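DNA repair protein RAD7 (Saccharomyces cerevisiae, PDB 5ZB2) forms part of the global genome repair complex, which promotes nucleotide excision repair of damage in nontranscribed DNA, and binds Elc1. Local coordinates at residues L238-L249 and P267-Q278. Numbering follows the deposited sequence.
Sequences LRKLVLNGCIDL and PLEVLSLEESDQ. With GOL (glycerol), chain G.
Asn-244 OD1 accepts two hydrogen bonds from segment 267-278: from strand residue Ser-272 and from Glu-274 in the turn just beyond the strand. Ser-272 OG donates in the plane of the amide, on a lone pair, with OG 2.6 Å from OD1. Glu-274 N donates from a tilted position, 3.2 Å from Asn-244 OD1. The Ser-272 hydroxyl reaches the amide because OG lies opposite the backbone N (chi1 174°). The Glu-274 carboxylate stacks on the Asn-244 amide, their planes 17° apart, while its oxygens bind Arg-302 and Ser-300. Asn-244 ND2 bonds Glu-214, so the amide bonds to the chain on both sides, to the end of strand 210-214 and to segment 267-278. A leucine here would probably leave Ser-272 OG and Glu-274 N without this acceptor and Glu-214 without this donor.

The backbones run parallel; Leu-243 N donates almost straight to Ser-272 O (2.8 Å, 176°). A water joins Leu-243 O, Cys-246 N, Glu-274 O and Ser-276 OG. Farther on, Gln-278 NE2 donates to Ile-247 O at 3.1 Å, in the carbonyl plane. Leu-241 and Leu-271 lie side by side, CD2 of the first 4.0 Å from CD1 of the second. On the other face, Lys-240 CG packs against Val-270 CB.

These are adjacent strands of the leucine-rich repeat solenoid, joined through helix 251-261. Strand 210-214 flanks strand 240-244 on its other edge, and Leu-243 also packs on helix 224-234.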
loop_
_atom_site.group_PDB
_atom_site.type_symbol
_atom_site.label_atom_id
_atom_site.label_comp_id
_atom_site.label_asym_id
_atom_site.label_seq_id
_atom_site.Cartn_x
_atom_site.Cartn_y
_atom_site.Cartn_z
ATOM N N LEU A 238 -38.744 10.637 12.361
ATOM C CA LEU A 238 -38.238 9.276 12.242
ATOM C C LEU A 238 -38.841 8.583 11.023
ATOM O O LEU A 238 -40.066 8.460 10.913
ATOM C CB LEU A 238 -38.562 8.505 13.517
ATOM C CG LEU A 238 -37.835 7.190 13.777
ATOM C CD1 LEU A 238 -36.323 7.366 13.722
ATOM C CD2 LEU A 238 -38.254 6.654 15.137
ATOM N N ARG A 239 -37.980 8.124 10.110
ATOM C CA ARG A 239 -38.415 7.347 8.954
ATOM C C ARG A 239 -38.008 5.881 9.021
ATOM O O ARG A 239 -38.555 5.069 8.266
ATOM C CB ARG A 239 -37.863 7.961 7.658
ATOM C CG ARG A 239 -38.204 9.437 7.473
ATOM C CD ARG A 239 -37.950 9.902 6.042
ATOM N NE ARG A 239 -36.576 9.654 5.606
ATOM C CZ ARG A 239 -35.593 10.552 5.616
ATOM N NH1 ARG A 239 -35.807 11.790 6.039
ATOM N NH2 ARG A 239 -34.383 10.208 5.194
ATOM N N LYS A 240 -37.075 5.517 9.899
ATOM C CA LYS A 240 -36.618 4.135 10.026
ATOM C C LYS A 240 -36.374 3.835 11.495
ATOM O O LYS A 240 -35.501 4.451 12.116
ATOM C CB LYS A 240 -35.340 3.906 9.210
ATOM C CG LYS A 240 -34.736 2.512 9.342
ATOM C CD LYS A 240 -33.494 2.370 8.471
ATOM C CE LYS A 240 -32.994 0.938 8.416
ATOM N NZ LYS A 240 -31.843 0.795 7.481
ATOM N N LEU A 241 -37.134 2.890 12.046
ATOM C CA LEU A 241 -36.949 2.441 13.422
ATOM C C LEU A 241 -36.754 0.932 13.433
ATOM O O LEU A 241 -37.647 0.185 13.020
ATOM C CB LEU A 241 -38.144 2.834 14.294
ATOM C CG LEU A 241 -38.049 2.412 15.763
ATOM C CD1 LEU A 241 -36.875 3.096 16.443
ATOM C CD2 LEU A 241 -39.350 2.713 16.495
ATOM N N VAL A 242 -35.597 0.489 13.921
ATOM C CA VAL A 242 -35.248 -0.927 13.976
ATOM C C VAL A 242 -34.754 -1.236 15.382
ATOM O O VAL A 242 -33.712 -0.722 15.806
ATOM C CB VAL A 242 -34.181 -1.297 12.928
ATOM C CG1 VAL A 242 -33.692 -2.740 13.118
ATOM C CG2 VAL A 242 -34.736 -1.121 11.516
ATOM N N LEU A 243 -35.501 -2.070 16.105
ATOM C CA LEU A 243 -35.136 -2.514 17.452
ATOM C C LEU A 243 -35.319 -4.030 17.489
ATOM O O LEU A 243 -36.418 -4.520 17.768
ATOM C CB LEU A 243 -35.980 -1.824 18.516
ATOM C CG LEU A 243 -35.925 -0.295 18.568
ATOM C CD1 LEU A 243 -37.012 0.246 19.493
ATOM C CD2 LEU A 243 -34.547 0.175 19.017
ATOM N N ASN A 244 -34.246 -4.768 17.215
ATOM C CA ASN A 244 -34.287 -6.223 17.164
ATOM C C ASN A 244 -33.515 -6.810 18.339
ATOM O O ASN A 244 -32.420 -6.348 18.672
ATOM C CB ASN A 244 -33.705 -6.744 15.848
ATOM C CG ASN A 244 -34.399 -6.164 14.627
ATOM O OD1 ASN A 244 -35.559 -5.754 14.688
ATOM N ND2 ASN A 244 -33.686 -6.125 13.506
ATOM N N GLY A 245 -34.091 -7.836 18.962
ATOM C CA GLY A 245 -33.444 -8.488 20.080
ATOM C C GLY A 245 -33.446 -7.707 21.374
ATOM O O GLY A 245 -32.790 -8.129 22.332
ATOM N N CYS A 246 -34.158 -6.583 21.439
ATOM C CA CYS A 246 -34.234 -5.781 22.661
ATOM C C CYS A 246 -35.377 -6.312 23.529
ATOM O O CYS A 246 -36.415 -5.674 23.725
ATOM C CB CYS A 246 -34.423 -4.308 22.318
ATOM S SG CYS A 246 -33.114 -3.586 21.295
ATOM N N ILE A 247 -35.164 -7.516 24.026
ATOM C CA ILE A 247 -36.138 -8.267 24.777
ATOM C C ILE A 247 -36.642 -7.664 26.061
ATOM O O ILE A 247 -37.618 -8.082 26.598
ATOM C CB ILE A 247 -35.681 -9.726 24.991
ATOM C CG1 ILE A 247 -34.610 -9.834 26.062
ATOM C CG2 ILE A 247 -35.192 -10.309 23.693
ATOM C CD1 ILE A 247 -34.392 -11.219 26.591
ATOM N N ASP A 248 -35.974 -6.654 26.532
ATOM C CA ASP A 248 -36.381 -5.985 27.760
ATOM C C ASP A 248 -37.498 -4.968 27.547
ATOM O O ASP A 248 -38.076 -4.493 28.532
ATOM C CB ASP A 248 -35.170 -5.290 28.391
ATOM C CG ASP A 248 -35.355 -5.019 29.869
ATOM O OD1 ASP A 248 -35.370 -5.995 30.652
ATOM O OD2 ASP A 248 -35.465 -3.832 30.249
ATOM N N LEU A 249 -37.813 -4.619 26.300
ATOM C CA LEU A 249 -38.835 -3.620 26.023
ATOM C C LEU A 249 -40.233 -4.202 26.207
ATOM O O LEU A 249 -40.477 -5.384 25.945
ATOM C CB LEU A 249 -38.677 -3.080 24.601
ATOM C CG LEU A 249 -37.344 -2.390 24.301
ATOM C CD1 LEU A 249 -37.287 -1.929 22.855
ATOM C CD2 LEU A 249 -37.109 -1.219 25.242
ATOM N N PRO A 267 -44.240 9.475 9.054
ATOM C CA PRO A 267 -43.345 9.293 7.907
ATOM C C PRO A 267 -42.578 7.981 7.897
ATOM O O PRO A 267 -41.699 7.816 7.046
ATOM C CB PRO A 267 -42.379 10.478 8.056
ATOM C CG PRO A 267 -42.281 10.667 9.531
ATOM C CD PRO A 267 -43.646 10.352 10.079
ATOM N N LEU A 268 -42.870 7.049 8.801
ATOM C CA LEU A 268 -42.087 5.821 8.883
ATOM C C LEU A 268 -42.167 5.036 7.580
ATOM O O LEU A 268 -43.255 4.757 7.067
ATOM C CB LEU A 268 -42.568 4.953 10.043
ATOM C CG LEU A 268 -42.178 5.396 11.456
ATOM C CD1 LEU A 268 -42.806 4.452 12.466
ATOM C CD2 LEU A 268 -40.663 5.435 11.632
ATOM N N GLU A 269 -41.000 4.683 7.047
ATOM C CA GLU A 269 -40.905 3.822 5.881
ATOM C C GLU A 269 -40.422 2.423 6.221
ATOM O O GLU A 269 -40.720 1.487 5.474
ATOM C CB GLU A 269 -39.962 4.446 4.842
ATOM C CG GLU A 269 -40.200 5.941 4.636
ATOM C CD GLU A 269 -39.231 6.569 3.657
ATOM O OE1 GLU A 269 -39.633 7.523 2.960
ATOM O OE2 GLU A 269 -38.069 6.116 3.585
ATOM N N VAL A 270 -39.714 2.261 7.337
ATOM C CA VAL A 270 -39.181 0.972 7.765
ATOM C C VAL A 270 -39.408 0.837 9.263
ATOM O O VAL A 270 -39.063 1.740 10.032
ATOM C CB VAL A 270 -37.682 0.839 7.434
ATOM C CG1 VAL A 270 -37.130 -0.490 7.955
ATOM C CG2 VAL A 270 -37.453 0.974 5.936
ATOM N N LEU A 271 -39.970 -0.295 9.681
ATOM C CA LEU A 271 -40.250 -0.551 11.089
ATOM C C LEU A 271 -39.963 -2.011 11.386
ATOM O O LEU A 271 -40.522 -2.898 10.733
ATOM C CB LEU A 271 -41.704 -0.213 11.439
ATOM C CG LEU A 271 -42.087 -0.522 12.890
ATOM C CD1 LEU A 271 -41.350 0.412 13.845
ATOM C CD2 LEU A 271 -43.592 -0.433 13.097
ATOM N N SER A 272 -39.115 -2.264 12.380
ATOM C CA SER A 272 -38.773 -3.628 12.764
ATOM C C SER A 272 -38.651 -3.728 14.277
ATOM O O SER A 272 -37.908 -2.959 14.894
ATOM C CB SER A 272 -37.463 -4.075 12.102
ATOM O OG SER A 272 -37.056 -5.348 12.584
ATOM N N LEU A 273 -39.352 -4.700 14.864
ATOM C CA LEU A 273 -39.365 -4.898 16.311
ATOM C C LEU A 273 -39.205 -6.388 16.628
ATOM O O LEU A 273 -39.992 -6.991 17.346
ATOM C CB LEU A 273 -40.654 -4.356 16.924
ATOM C CG LEU A 273 -41.005 -2.893 16.656
ATOM C CD1 LEU A 273 -42.379 -2.576 17.227
ATOM C CD2 LEU A 273 -39.955 -1.974 17.252
ATOM N N GLU A 274 -38.149 -6.998 16.105
ATOM C CA GLU A 274 -38.018 -8.446 16.159
ATOM C C GLU A 274 -37.633 -8.926 17.557
ATOM O O GLU A 274 -36.881 -8.262 18.274
ATOM C CB GLU A 274 -36.987 -8.906 15.130
ATOM C CG GLU A 274 -37.336 -8.487 13.705
ATOM C CD GLU A 274 -36.368 -9.044 12.674
ATOM O OE1 GLU A 274 -35.377 -9.693 13.071
ATOM O OE2 GLU A 274 -36.602 -8.834 11.467
ATOM N N GLU A 275 -38.178 -10.085 17.941
ATOM C CA GLU A 275 -37.843 -10.799 19.175
ATOM C C GLU A 275 -38.329 -10.096 20.442
ATOM O O GLU A 275 -37.794 -10.341 21.526
ATOM C CB GLU A 275 -36.332 -11.056 19.279
ATOM C CG GLU A 275 -35.827 -12.139 18.331
ATOM C CD GLU A 275 -34.351 -12.439 18.511
ATOM O OE1 GLU A 275 -33.766 -12.012 19.530
ATOM O OE2 GLU A 275 -33.773 -13.103 17.629
ATOM N N SER A 276 -39.352 -9.247 20.352
ATOM C CA SER A 276 -39.905 -8.567 21.527
ATOM C C SER A 276 -41.108 -9.366 22.022
ATOM O O SER A 276 -42.261 -9.083 21.696
ATOM C CB SER A 276 -40.280 -7.128 21.189
ATOM O OG SER A 276 -39.127 -6.366 20.862
ATOM N N ASP A 277 -40.819 -10.384 22.836
ATOM C CA ASP A 277 -41.839 -11.298 23.334
ATOM C C ASP A 277 -42.693 -10.709 24.453
ATOM O O ASP A 277 -43.587 -11.404 24.951
ATOM C CB ASP A 277 -41.184 -12.593 23.828
ATOM C CG ASP A 277 -40.442 -12.410 25.136
ATOM O OD1 ASP A 277 -39.819 -11.345 25.326
ATOM O OD2 ASP A 277 -40.488 -13.329 25.980
ATOM N N GLN A 278 -42.448 -9.466 24.874
ATOM C CA GLN A 278 -43.278 -8.831 25.894
ATOM C C GLN A 278 -44.274 -7.830 25.321
ATOM O O GLN A 278 -45.203 -7.435 26.030
ATOM C CB GLN A 278 -42.398 -8.136 26.941
ATOM C CG GLN A 278 -41.622 -9.109 27.823
ATOM C CD GLN A 278 -40.997 -8.441 29.032
ATOM O OE1 GLN A 278 -41.641 -8.285 30.070
ATOM N NE2 GLN A 278 -39.735 -8.050 28.906
HETATM C C1 GOL G . -33.768 6.878 4.793
HETATM O O1 GOL G . -35.116 7.070 4.420
HETATM C C2 GOL G . -33.539 5.408 5.136
HETATM O O2 GOL G . -32.580 5.273 6.165
HETATM C C3 GOL G . -34.855 4.765 5.562
HETATM O O3 GOL G . -35.562 4.304 4.431
HETATM O O HOH W 1 -36.669 -5.919 20.031
HETATM O O HOH W 2 -34.543 -5.921 10.429
HETATM O O HOH W 3 -39.991 -7.785 24.594
HETATM O O HOH W 4 -38.367 -11.083 27.703
#